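Local coordinates for antifreeze protein (Marinomonas primoryensis, PDB 3P4G) that binds ice in a calcium-dependent manner, probably through water molecules anchored along one side of its beta-helix, and so acts as a hyperactive antifreeze, at residues Asn129-Ile143 against Asp148-Leu162. Sequence-based numbering, arbitrary orientation. Where two conformers were deposited one is given.
Sequences NLSGDLDAGTDNDNI and DVNAALNAGTGNDNL. With CA (calcium ion), chain J; CA (calcium ion), chain I; CA (calcium ion), chain K; MG (magnesium ion), chain R.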
# COMPACT_ATOMS: atom_id res chain seq x y z
N ASN A 129 -6.25 -11.42 -6.79
CA ASN A 129 -4.99 -11.29 -6.06
C ASN A 129 -3.81 -10.87 -6.90
O ASN A 129 -3.70 -11.25 -8.07
CB ASN A 129 -4.63 -12.67 -5.43
CG ASN A 129 -5.71 -13.17 -4.46
OD1 ASN A 129 -6.10 -14.36 -4.49
ND2 ASN A 129 -6.21 -12.29 -3.63
N LEU A 130 -2.88 -10.15 -6.29
CA LEU A 130 -1.68 -9.77 -7.02
C LEU A 130 -0.56 -10.64 -6.52
O LEU A 130 -0.16 -10.49 -5.34
CB LEU A 130 -1.36 -8.29 -6.80
CG LEU A 130 -0.04 -7.79 -7.41
CD1 LEU A 130 -0.12 -7.81 -8.98
CD2 LEU A 130 0.47 -6.41 -6.91
N SER A 131 -0.04 -11.52 -7.38
CA SER A 131 1.10 -12.38 -7.01
C SER A 131 2.31 -12.23 -7.94
O SER A 131 3.28 -12.98 -7.81
CB SER A 131 0.73 -13.87 -6.89
OG SER A 131 0.17 -14.39 -8.09
N GLY A 132 2.23 -11.30 -8.89
CA GLY A 132 3.42 -10.90 -9.68
C GLY A 132 3.79 -9.51 -9.18
O GLY A 132 2.99 -8.88 -8.48
N ASP A 133 4.99 -9.04 -9.51
CA ASP A 133 5.44 -7.75 -9.02
C ASP A 133 4.85 -6.65 -9.84
O ASP A 133 4.96 -6.65 -11.05
CB ASP A 133 6.98 -7.61 -9.14
CG ASP A 133 7.72 -8.54 -8.21
OD1 ASP A 133 7.15 -9.10 -7.23
OD2 ASP A 133 8.92 -8.71 -8.44
N LEU A 134 4.22 -5.70 -9.16
CA LEU A 134 3.68 -4.53 -9.84
C LEU A 134 4.53 -3.29 -9.63
O LEU A 134 4.99 -2.98 -8.48
CB LEU A 134 2.26 -4.27 -9.30
CG LEU A 134 1.47 -3.19 -10.08
CD1 LEU A 134 0.00 -3.52 -9.99
CD2 LEU A 134 1.60 -1.85 -9.49
N ASP A 135 4.74 -2.54 -10.72
CA ASP A 135 5.40 -1.24 -10.61
C ASP A 135 4.53 -0.19 -11.26
O ASP A 135 4.27 -0.27 -12.46
CB ASP A 135 6.79 -1.26 -11.27
CG ASP A 135 7.65 -0.09 -10.82
OD1 ASP A 135 8.82 -0.27 -10.35
OD2 ASP A 135 7.13 1.00 -10.80
N ALA A 136 4.04 0.78 -10.48
CA ALA A 136 3.16 1.81 -11.07
C ALA A 136 3.99 2.89 -11.74
O ALA A 136 3.47 3.74 -12.50
CB ALA A 136 2.25 2.43 -9.99
N GLY A 137 5.31 2.89 -11.48
CA GLY A 137 6.23 3.80 -12.14
C GLY A 137 6.12 5.27 -11.71
O GLY A 137 5.46 5.62 -10.68
N THR A 138 6.74 6.13 -12.50
CA THR A 138 6.72 7.58 -12.23
C THR A 138 5.30 8.13 -12.32
O THR A 138 4.37 7.41 -12.75
CB THR A 138 7.68 8.36 -13.15
OG1 THR A 138 7.19 8.33 -14.50
CG2 THR A 138 9.12 7.76 -13.11
N ASP A 139 5.15 9.40 -11.92
CA ASP A 139 3.86 10.13 -11.91
C ASP A 139 2.84 9.54 -10.90
O ASP A 139 3.14 8.63 -10.11
CB ASP A 139 3.26 10.23 -13.33
CG ASP A 139 3.51 11.57 -14.01
OD1 ASP A 139 4.24 12.43 -13.43
OD2 ASP A 139 2.99 11.76 -15.17
N ASN A 140 1.62 10.05 -10.96
CA ASN A 140 0.69 9.92 -9.82
C ASN A 140 -0.35 8.87 -10.14
O ASN A 140 -1.27 9.11 -10.92
CB ASN A 140 0.09 11.28 -9.59
CG ASN A 140 1.19 12.38 -9.54
OD1 ASN A 140 1.79 12.61 -8.50
ND2 ASN A 140 1.51 12.96 -10.69
N ASP A 141 -0.12 7.69 -9.59
CA ASP A 141 -0.86 6.49 -9.98
C ASP A 141 -1.92 6.08 -8.97
O ASP A 141 -1.74 6.22 -7.74
CB ASP A 141 0.10 5.35 -10.19
CG ASP A 141 1.23 5.73 -11.17
OD1 ASP A 141 0.98 5.90 -12.40
OD2 ASP A 141 2.40 5.75 -10.74
N ASN A 142 -2.99 5.53 -9.51
CA ASN A 142 -4.05 4.92 -8.71
C ASN A 142 -3.97 3.41 -8.89
O ASN A 142 -3.97 2.95 -10.05
CB ASN A 142 -5.40 5.39 -9.14
CG ASN A 142 -6.44 5.21 -8.04
OD1 ASN A 142 -6.52 6.03 -7.12
ND2 ASN A 142 -7.18 4.08 -8.09
N ILE A 143 -3.78 2.68 -7.77
CA ILE A 143 -3.72 1.19 -7.80
C ILE A 143 -4.83 0.62 -6.88
O ILE A 143 -4.93 0.99 -5.68
CB ILE A 143 -2.35 0.63 -7.37
CG1 ILE A 143 -1.21 1.24 -8.24
CG2 ILE A 143 -2.32 -0.89 -7.47
CD1 ILE A 143 -0.49 2.35 -7.51
N ASP A 148 -5.38 -9.83 -2.30
CA ASP A 148 -4.16 -9.68 -1.51
C ASP A 148 -3.05 -9.14 -2.38
O ASP A 148 -3.08 -9.32 -3.62
CB ASP A 148 -3.71 -11.09 -1.10
CG ASP A 148 -4.69 -11.78 -0.19
OD1 ASP A 148 -5.26 -11.12 0.69
OD2 ASP A 148 -4.86 -13.02 -0.29
N VAL A 149 -2.10 -8.49 -1.74
CA VAL A 149 -0.82 -8.14 -2.36
C VAL A 149 0.20 -9.18 -1.85
O VAL A 149 0.60 -9.15 -0.67
CB VAL A 149 -0.39 -6.72 -2.02
CG1 VAL A 149 1.11 -6.48 -2.52
CG2 VAL A 149 -1.33 -5.70 -2.72
N ASN A 150 0.58 -10.12 -2.72
CA ASN A 150 1.47 -11.25 -2.29
C ASN A 150 2.92 -11.08 -2.71
O ASN A 150 3.84 -11.78 -2.21
CB ASN A 150 0.93 -12.54 -2.85
CG ASN A 150 -0.36 -12.90 -2.23
OD1 ASN A 150 -0.57 -12.63 -1.05
ND2 ASN A 150 -1.24 -13.54 -2.99
N ALA A 151 3.15 -10.14 -3.59
CA ALA A 151 4.46 -9.93 -4.15
C ALA A 151 4.94 -8.47 -3.93
O ALA A 151 4.44 -7.79 -3.01
CB ALA A 151 4.40 -10.31 -5.67
N ALA A 152 5.93 -8.00 -4.70
CA ALA A 152 6.34 -6.59 -4.59
C ALA A 152 5.31 -5.65 -5.20
O ALA A 152 4.73 -5.95 -6.23
CB ALA A 152 7.72 -6.31 -5.26
N LEU A 153 5.08 -4.51 -4.57
CA LEU A 153 4.24 -3.51 -5.21
C LEU A 153 4.98 -2.18 -5.00
O LEU A 153 5.13 -1.68 -3.87
CB LEU A 153 2.82 -3.50 -4.62
CG LEU A 153 1.80 -2.67 -5.42
CD1 LEU A 153 0.36 -3.10 -5.00
CD2 LEU A 153 1.94 -1.14 -5.27
N ASN A 154 5.45 -1.61 -6.09
CA ASN A 154 6.19 -0.37 -6.06
C ASN A 154 5.37 0.73 -6.73
O ASN A 154 5.14 0.66 -7.94
CB ASN A 154 7.52 -0.60 -6.78
CG ASN A 154 8.43 -1.53 -6.00
OD1 ASN A 154 8.56 -1.38 -4.79
ND2 ASN A 154 9.01 -2.51 -6.67
N ALA A 155 4.90 1.71 -5.94
CA ALA A 155 4.05 2.78 -6.48
C ALA A 155 4.86 3.89 -7.20
O ALA A 155 4.30 4.68 -8.03
CB ALA A 155 3.17 3.33 -5.36
N GLY A 156 6.15 3.93 -6.87
CA GLY A 156 7.17 4.83 -7.50
C GLY A 156 7.12 6.26 -7.02
O GLY A 156 6.44 6.63 -6.03
N THR A 157 7.80 7.10 -7.76
CA THR A 157 7.64 8.50 -7.57
C THR A 157 6.20 8.86 -7.89
O THR A 157 5.42 8.06 -8.47
CB THR A 157 8.60 9.31 -8.48
OG1 THR A 157 8.14 9.21 -9.84
CG2 THR A 157 10.08 8.82 -8.33
N GLY A 158 5.83 10.06 -7.45
CA GLY A 158 4.45 10.53 -7.58
C GLY A 158 3.59 10.36 -6.33
O GLY A 158 3.84 9.53 -5.47
N ASN A 159 2.55 11.17 -6.27
CA ASN A 159 1.52 11.07 -5.22
C ASN A 159 0.55 9.91 -5.58
O ASN A 159 -0.41 10.12 -6.32
CB ASN A 159 0.75 12.38 -5.13
CG ASN A 159 1.64 13.57 -4.88
OD1 ASN A 159 2.49 13.57 -3.99
ND2 ASN A 159 1.40 14.62 -5.60
N ASP A 160 0.85 8.71 -5.08
CA ASP A 160 0.13 7.49 -5.48
C ASP A 160 -0.93 7.11 -4.46
O ASP A 160 -0.78 7.34 -3.24
CB ASP A 160 1.12 6.32 -5.63
CG ASP A 160 2.30 6.67 -6.61
OD1 ASP A 160 2.06 6.92 -7.82
OD2 ASP A 160 3.47 6.70 -6.18
N ASN A 161 -1.97 6.45 -4.95
CA ASN A 161 -3.05 6.00 -4.11
C ASN A 161 -3.18 4.49 -4.31
O ASN A 161 -3.32 4.03 -5.46
CB ASN A 161 -4.35 6.67 -4.48
CG ASN A 161 -5.48 6.26 -3.54
OD1 ASN A 161 -5.37 6.47 -2.35
ND2 ASN A 161 -6.53 5.61 -4.06
N LEU A 162 -3.05 3.75 -3.21
CA LEU A 162 -3.13 2.28 -3.23
C LEU A 162 -4.28 1.84 -2.31
O LEU A 162 -4.27 2.16 -1.12
CB LEU A 162 -1.80 1.68 -2.76
CG LEU A 162 -1.82 0.14 -2.57
CD1 LEU A 162 -2.24 -0.58 -3.87
CD2 LEU A 162 -0.42 -0.28 -2.13
CA CA J . 3.89 6.59 -9.18
CA CA I . 2.89 5.73 -13.64
CA CA K . 4.89 7.61 -4.53
MG MG R . 3.73 12.89 -16.69
O HOH W 1 3.71 14.33 -15.12
O HOH W 2 1.82 13.43 -17.15
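Asp141 and Asp160 reach into the same calcium site from successive coils. Asp141 OD2 and Asp160 OD1 each lie 2.3 Å from the ion, while Asp141 OD1 and Asp160 OD2 bind the next calcium along, so each of these two carboxylates bridges two ions. Both have CG anti to the carbonyl carbon (chi1 -53° and -54°), which swings the carboxylate beside its own backbone N. Asp160 OD1 also accepts Asp141 N at 2.9 Å through its anti lone pair; metal and amide together fix the group's rotation, and the calcium probably offsets the repulsion expected between the carboxylates. The carbonyls of Gly137, Asp139, Ala155 and Thr157 complete the six ligands. Gly158 suits its place because its CA packs 3.4 Å from Asp139 O, where a CB would clash. These are two successive coils of a right-handed, calcium-binding beta-helix: parallel strands 134-135 on 153-154 and 142-143 on 161-162 stack in register.

On the outer face Asn142 and Asn161 run side by side, amide planes 35° apart; Asn161 ND2 donates to Asn142 OD1 at 3.1 Å from above the carbonyl plane. Asn140 OD1 accepts a hydrogen bond from Asn159 N (2.8 Å), tilted a little from its carbonyl plane. On the calcium-bound turn, Thr138 and Thr157 point outward side by side, in a row that, with the neighbouring Asx residues, probably forms the ice-binding face.

Inside, aliphatic side chains fill the core. Ile143 CG2 meets Leu162 CD1 at 3.6 Å as the two cross at a slant, and Leu134 lies alongside Leu153, whose CD1 meets Leu130 CD2 with the side chains nearly perpendicular. At the far turn Asp133 OD1 receives Ala152 N from above its carboxylate plane, and the methyls of Ala151 and Ala152 pack against the same oxygen.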